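Local coordinates for uncharacterized protein (Methanothermobacter thermautotrophicus, PDB 1IHN) that is of unknown function, belongs to the DUF498/DUF598 family and adopts a fold that was novel when its structure was determined, at residues V24-I38 and S46-E60. Sequence-based numbering, arbitrary orientation.
Sequences VVHVDGSVTPRRKEI and SHVMAEEELEELLEE
The edge hairpin of the five-stranded mixed sheet, strands 23-25 and 31-33 joined by a type I turn from H26 to G29, and the loop that follows it are held by E53 and E56 of helix 52-58 and by E60 just beyond it, which reach across to R34, R35, H26 and V27. At the turn, both carboxylate oxygens of E60 are used: OE2 accepts from H26 ND1 at 2.6 Å, on its syn side and in the ring plane, while OE1 takes the backbone N of V27 at 2.7 Å. The ring is fixed from its other nitrogen as well, H26 NE2 and T32 OG1 sharing a hydrogen bond, and V24 CG1 lies over one ring face, near its rim. The same methyl meets L57 CD2 at 3.6 Å, and L57 continues the apolar layer onto A106 and I108 of strand 105-109.

E56 reaches the middle of the hairpin both directly, OE1 at the H26 ring edge 3.3 Å from CE1, and through a water: OE2 accepts from water 1, which also donates to P33 O and bonds T32 OG1. Between R35 NE and E56 OE2 there is a long ion pair, the guanidinium face turned to the carboxylate, with no N-H aimed at the oxygen.

Beyond the hairpin, R34 and E53 form a side-on salt bridge with their planes 15° apart. With CG anti to the backbone N (chi1 176°) and an extended chain, R34 brings NE to E53 OE1 at 2.9 Å and NH2 to E53 OE2 at 3.0 Å, both on syn lone pairs. S39 OG also bonds E53 OE2, water 2 links R35 N to E53 OE1, and D22 pairs with R34 NH1. I38 CG2 packs on E52 CB. CE of selenomethionine M49 and K36 CG lie over opposite faces of the R34 guanidinium, each toward its rim, and R34 NH2 makes a further in-plane bond of 2.8 Å to a lone pair of S46 O.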
loop_
_atom_site.group_PDB
_atom_site.type_symbol
_atom_site.label_atom_id
_atom_site.label_comp_id
_atom_site.label_asym_id
_atom_site.label_seq_id
_atom_site.Cartn_x
_atom_site.Cartn_y
_atom_site.Cartn_z
ATOM N N VAL A 24 -2.526 4.955 -1.454
ATOM C CA VAL A 24 -1.263 4.743 -2.135
ATOM C C VAL A 24 -0.297 5.777 -1.549
ATOM O O VAL A 24 -0.581 6.980 -1.568
ATOM C CB VAL A 24 -1.382 5.008 -3.652
ATOM C CG1 VAL A 24 -0.004 4.915 -4.308
ATOM C CG2 VAL A 24 -2.352 4.016 -4.285
ATOM N N VAL A 25 0.822 5.310 -1.006
ATOM C CA VAL A 25 1.827 6.214 -0.466
ATOM C C VAL A 25 2.953 6.305 -1.503
ATOM O O VAL A 25 3.611 5.313 -1.824
ATOM C CB VAL A 25 2.376 5.706 0.889
ATOM C CG1 VAL A 25 3.438 6.659 1.413
ATOM C CG2 VAL A 25 1.241 5.609 1.899
ATOM N N HIS A 26 3.146 7.505 -2.037
ATOM C CA HIS A 26 4.157 7.759 -3.052
ATOM C C HIS A 26 5.554 7.961 -2.453
ATOM O O HIS A 26 5.702 8.257 -1.268
ATOM C CB HIS A 26 3.722 8.978 -3.870
ATOM C CG HIS A 26 2.403 8.789 -4.556
ATOM N ND1 HIS A 26 2.291 8.255 -5.822
ATOM C CD2 HIS A 26 1.135 8.974 -4.116
ATOM C CE1 HIS A 26 1.015 8.116 -6.130
ATOM N NE2 HIS A 26 0.291 8.543 -5.111
ATOM N N VAL A 27 6.576 7.792 -3.284
ATOM C CA VAL A 27 7.961 7.932 -2.851
ATOM C C VAL A 27 8.250 9.242 -2.124
ATOM O O VAL A 27 9.018 9.266 -1.165
ATOM C CB VAL A 27 8.918 7.803 -4.057
ATOM C CG1 VAL A 27 10.328 8.227 -3.667
ATOM C CG2 VAL A 27 8.923 6.362 -4.552
ATOM N N ASP A 28 7.626 10.326 -2.571
ATOM C CA ASP A 28 7.841 11.637 -1.964
ATOM C C ASP A 28 7.002 11.933 -0.713
ATOM O O ASP A 28 7.063 13.039 -0.172
ATOM C CB ASP A 28 7.587 12.730 -3.006
ATOM C CG ASP A 28 6.184 12.671 -3.580
ATOM O OD1 ASP A 28 5.351 11.902 -3.049
ATOM O OD2 ASP A 28 5.914 13.399 -4.558
ATOM N N GLY A 29 6.212 10.963 -0.260
ATOM C CA GLY A 29 5.402 11.188 0.927
ATOM C C GLY A 29 3.956 11.544 0.633
ATOM O O GLY A 29 3.141 11.646 1.550
ATOM N N SER A 30 3.633 11.746 -0.642
ATOM C CA SER A 30 2.270 12.080 -1.039
ATOM C C SER A 30 1.339 10.882 -0.867
ATOM O O SER A 30 1.776 9.733 -0.847
ATOM C CB SER A 30 2.230 12.537 -2.500
ATOM O OG SER A 30 2.880 13.781 -2.670
ATOM N N VAL A 31 0.050 11.167 -0.746
ATOM C CA VAL A 31 -0.951 10.135 -0.584
ATOM C C VAL A 31 -2.101 10.371 -1.553
ATOM O O VAL A 31 -2.601 11.487 -1.666
ATOM C CB VAL A 31 -1.549 10.140 0.835
ATOM C CG1 VAL A 31 -2.700 9.152 0.904
ATOM C CG2 VAL A 31 -0.482 9.805 1.864
ATOM N N THR A 32 -2.508 9.315 -2.249
ATOM C CA THR A 32 -3.630 9.386 -3.173
ATOM C C THR A 32 -4.514 8.170 -2.929
ATOM O O THR A 32 -4.063 7.155 -2.377
ATOM C CB THR A 32 -3.179 9.392 -4.649
ATOM O OG1 THR A 32 -2.393 8.227 -4.921
ATOM C CG2 THR A 32 -2.365 10.641 -4.950
ATOM N N PRO A 33 -5.793 8.261 -3.313
ATOM C CA PRO A 33 -6.726 7.149 -3.122
ATOM C C PRO A 33 -6.323 5.958 -3.979
ATOM O O PRO A 33 -5.869 6.127 -5.112
ATOM C CB PRO A 33 -8.068 7.736 -3.576
ATOM C CG PRO A 33 -7.893 9.217 -3.381
ATOM C CD PRO A 33 -6.485 9.433 -3.873
ATOM N N ARG A 34 -6.487 4.757 -3.442
ATOM C CA ARG A 34 -6.165 3.564 -4.204
ATOM C C ARG A 34 -7.147 3.495 -5.376
ATOM O O ARG A 34 -8.330 3.779 -5.217
ATOM C CB ARG A 34 -6.308 2.317 -3.331
ATOM C CG ARG A 34 -6.068 1.033 -4.090
ATOM C CD ARG A 34 -6.394 -0.201 -3.269
ATOM N NE ARG A 34 -6.528 -1.345 -4.157
ATOM C CZ ARG A 34 -7.247 -2.430 -3.901
ATOM N NH1 ARG A 34 -7.910 -2.548 -2.756
ATOM N NH2 ARG A 34 -7.351 -3.370 -4.829
ATOM N N ARG A 35 -6.656 3.127 -6.552
ATOM C CA ARG A 35 -7.516 3.035 -7.731
ATOM C C ARG A 35 -8.148 1.651 -7.856
ATOM O O ARG A 35 -7.780 0.863 -8.730
ATOM C CB ARG A 35 -6.710 3.346 -8.991
ATOM C CG ARG A 35 -6.043 4.699 -8.963
ATOM C CD ARG A 35 -5.342 4.967 -10.273
ATOM N NE ARG A 35 -4.638 6.242 -10.268
ATOM C CZ ARG A 35 -4.053 6.769 -11.339
ATOM N NH1 ARG A 35 -4.094 6.127 -12.501
ATOM N NH2 ARG A 35 -3.421 7.933 -11.247
ATOM N N LYS A 36 -9.107 1.365 -6.985
ATOM C CA LYS A 36 -9.783 0.072 -6.985
ATOM C C LYS A 36 -10.463 -0.288 -8.303
ATOM O O LYS A 36 -10.622 -1.468 -8.609
ATOM C CB LYS A 36 -10.819 0.021 -5.860
ATOM C CG LYS A 36 -10.237 0.073 -4.463
ATOM C CD LYS A 36 -11.318 -0.192 -3.425
ATOM C CE LYS A 36 -10.744 -0.180 -2.025
ATOM N NZ LYS A 36 -10.078 1.121 -1.752
ATOM N N GLU A 37 -10.862 0.719 -9.080
ATOM C CA GLU A 37 -11.544 0.484 -10.358
ATOM C C GLU A 37 -10.687 -0.317 -11.328
ATOM O O GLU A 37 -11.202 -1.116 -12.110
ATOM C CB GLU A 37 -11.928 1.810 -11.033
ATOM C CG GLU A 37 -12.179 2.969 -10.087
ATOM C CD GLU A 37 -10.891 3.548 -9.520
ATOM O OE1 GLU A 37 -10.022 3.960 -10.318
ATOM O OE2 GLU A 37 -10.751 3.591 -8.279
ATOM N N ILE A 38 -9.379 -0.092 -11.289
ATOM C CA ILE A 38 -8.477 -0.808 -12.176
ATOM C C ILE A 38 -8.680 -2.313 -12.023
ATOM O O ILE A 38 -8.869 -3.028 -13.003
ATOM C CB ILE A 38 -7.009 -0.454 -11.870
ATOM C CG1 ILE A 38 -6.767 1.024 -12.185
ATOM C CG2 ILE A 38 -6.071 -1.336 -12.681
ATOM C CD1 ILE A 38 -5.339 1.497 -11.933
ATOM N N SER A 46 -12.202 -5.873 -6.515
ATOM C CA SER A 46 -10.949 -5.206 -6.194
ATOM C C SER A 46 -10.172 -5.986 -5.134
ATOM O O SER A 46 -9.131 -5.529 -4.661
ATOM C CB SER A 46 -11.207 -3.772 -5.724
ATOM O OG SER A 46 -12.212 -3.730 -4.732
ATOM N N HIS A 47 -10.680 -7.165 -4.773
ATOM C CA HIS A 47 -10.032 -8.019 -3.779
ATOM C C HIS A 47 -8.835 -8.734 -4.383
ATOM O O HIS A 47 -8.032 -9.351 -3.678
ATOM C CB HIS A 47 -11.014 -9.045 -3.226
ATOM C CG HIS A 47 -11.194 -8.956 -1.747
ATOM N ND1 HIS A 47 -11.803 -7.880 -1.138
ATOM C CD2 HIS A 47 -10.806 -9.786 -0.749
ATOM C CE1 HIS A 47 -11.783 -8.051 0.172
ATOM N NE2 HIS A 47 -11.183 -9.198 0.434
ATOM N N VAL A 48 -8.743 -8.665 -5.705
ATOM C CA VAL A 48 -7.630 -9.240 -6.441
ATOM C C VAL A 48 -7.000 -7.994 -7.035
ATOM O O VAL A 48 -7.648 -7.276 -7.798
ATOM C CB VAL A 48 -8.102 -10.165 -7.595
ATOM C CG1 VAL A 48 -6.910 -10.600 -8.443
ATOM C CG2 VAL A 48 -8.810 -11.384 -7.033
HETATM N N MSE A 49 -5.754 -7.721 -6.675
HETATM C CA MSE A 49 -5.083 -6.534 -7.177
HETATM C C MSE A 49 -4.458 -6.756 -8.536
HETATM O O MSE A 49 -3.725 -7.722 -8.744
HETATM C CB MSE A 49 -4.003 -6.080 -6.196
HETATM C CG MSE A 49 -3.396 -4.731 -6.541
HETATM SE SE MSE A 49 -2.014 -4.196 -5.296
HETATM C CE MSE A 49 -3.116 -3.897 -3.750
ATOM N N ALA A 50 -4.754 -5.855 -9.465
ATOM C CA ALA A 50 -4.193 -5.944 -10.803
ATOM C C ALA A 50 -2.796 -5.340 -10.724
ATOM O O ALA A 50 -2.546 -4.456 -9.894
ATOM C CB ALA A 50 -5.052 -5.159 -11.781
ATOM N N GLU A 51 -1.884 -5.811 -11.569
ATOM C CA GLU A 51 -0.528 -5.277 -11.557
ATOM C C GLU A 51 -0.539 -3.835 -12.038
ATOM O O GLU A 51 0.351 -3.054 -11.704
ATOM C CB GLU A 51 0.409 -6.105 -12.443
ATOM C CG GLU A 51 1.847 -5.589 -12.402
ATOM C CD GLU A 51 2.793 -6.361 -13.301
ATOM O OE1 GLU A 51 2.519 -6.453 -14.518
ATOM O OE2 GLU A 51 3.816 -6.865 -12.787
ATOM N N GLU A 52 -1.554 -3.484 -12.822
ATOM C CA GLU A 52 -1.673 -2.126 -13.333
ATOM C C GLU A 52 -1.738 -1.125 -12.176
ATOM O O GLU A 52 -1.373 0.038 -12.335
ATOM C CB GLU A 52 -2.929 -1.974 -14.200
ATOM C CG GLU A 52 -2.949 -2.810 -15.470
ATOM C CD GLU A 52 -3.678 -4.132 -15.301
ATOM O OE1 GLU A 52 -3.119 -5.056 -14.668
ATOM O OE2 GLU A 52 -4.821 -4.240 -15.803
ATOM N N GLU A 53 -2.213 -1.568 -11.015
ATOM C CA GLU A 53 -2.295 -0.678 -9.860
ATOM C C GLU A 53 -0.917 -0.176 -9.428
ATOM O O GLU A 53 -0.800 0.909 -8.859
ATOM C CB GLU A 53 -2.992 -1.368 -8.676
ATOM C CG GLU A 53 -4.513 -1.348 -8.766
ATOM C CD GLU A 53 -5.204 -1.589 -7.430
ATOM O OE1 GLU A 53 -4.890 -0.875 -6.451
ATOM O OE2 GLU A 53 -6.073 -2.481 -7.356
ATOM N N LEU A 54 0.120 -0.960 -9.710
ATOM C CA LEU A 54 1.496 -0.594 -9.356
ATOM C C LEU A 54 2.132 0.336 -10.388
ATOM O O LEU A 54 3.113 1.024 -10.096
ATOM C CB LEU A 54 2.369 -1.846 -9.251
ATOM C CG LEU A 54 2.020 -2.927 -8.227
ATOM C CD1 LEU A 54 2.943 -4.116 -8.436
ATOM C CD2 LEU A 54 2.162 -2.381 -6.813
ATOM N N GLU A 55 1.574 0.343 -11.594
ATOM C CA GLU A 55 2.094 1.156 -12.687
ATOM C C GLU A 55 2.382 2.610 -12.311
ATOM O O GLU A 55 3.426 3.152 -12.687
ATOM C CB GLU A 55 1.134 1.099 -13.883
ATOM C CG GLU A 55 1.702 1.701 -15.167
ATOM C CD GLU A 55 0.912 1.306 -16.409
ATOM O OE1 GLU A 55 -0.311 1.557 -16.449
ATOM O OE2 GLU A 55 1.518 0.748 -17.349
ATOM N N GLU A 56 1.476 3.244 -11.570
ATOM C CA GLU A 56 1.693 4.633 -11.189
ATOM C C GLU A 56 2.895 4.780 -10.258
ATOM O O GLU A 56 3.503 5.842 -10.187
ATOM C CB GLU A 56 0.438 5.225 -10.530
ATOM C CG GLU A 56 0.105 4.714 -9.130
ATOM C CD GLU A 56 -1.025 5.517 -8.477
ATOM O OE1 GLU A 56 -0.901 6.754 -8.391
ATOM O OE2 GLU A 56 -2.033 4.919 -8.047
ATOM N N LEU A 57 3.244 3.712 -9.550
ATOM C CA LEU A 57 4.378 3.762 -8.635
ATOM C C LEU A 57 5.710 3.491 -9.329
ATOM O O LEU A 57 6.731 4.073 -8.971
ATOM C CB LEU A 57 4.182 2.761 -7.491
ATOM C CG LEU A 57 3.019 3.068 -6.541
ATOM C CD1 LEU A 57 2.960 2.011 -5.438
ATOM C CD2 LEU A 57 3.199 4.468 -5.940
ATOM N N LEU A 58 5.690 2.614 -10.328
ATOM C CA LEU A 58 6.896 2.255 -11.065
ATOM C C LEU A 58 7.575 3.467 -11.696
ATOM O O LEU A 58 8.781 3.457 -11.948
ATOM C CB LEU A 58 6.553 1.230 -12.151
ATOM C CG LEU A 58 5.907 -0.067 -11.659
ATOM C CD1 LEU A 58 5.533 -0.936 -12.847
ATOM C CD2 LEU A 58 6.866 -0.805 -10.736
ATOM N N GLU A 59 6.794 4.512 -11.941
ATOM C CA GLU A 59 7.307 5.736 -12.549
ATOM C C GLU A 59 8.186 6.518 -11.570
ATOM O O GLU A 59 9.123 7.210 -11.969
ATOM C CB GLU A 59 6.132 6.608 -12.995
ATOM C CG GLU A 59 5.069 5.845 -13.771
ATOM C CD GLU A 59 3.785 6.637 -13.941
ATOM O OE1 GLU A 59 3.184 7.021 -12.913
ATOM O OE2 GLU A 59 3.373 6.871 -15.098
ATOM N N GLU A 60 7.869 6.405 -10.286
ATOM C CA GLU A 60 8.614 7.096 -9.244
ATOM C C GLU A 60 9.933 6.393 -8.951
ATOM O O GLU A 60 10.716 6.846 -8.116
ATOM C CB GLU A 60 7.766 7.168 -7.975
ATOM C CG GLU A 60 6.626 8.166 -8.063
ATOM C CD GLU A 60 5.521 7.888 -7.060
ATOM O OE1 GLU A 60 5.826 7.631 -5.874
ATOM O OE2 GLU A 60 4.341 7.934 -7.464
HETATM O O HOH W 1 -3.659 6.442 -6.627
HETATM O O HOH W 2 -4.355 1.637 -6.772
#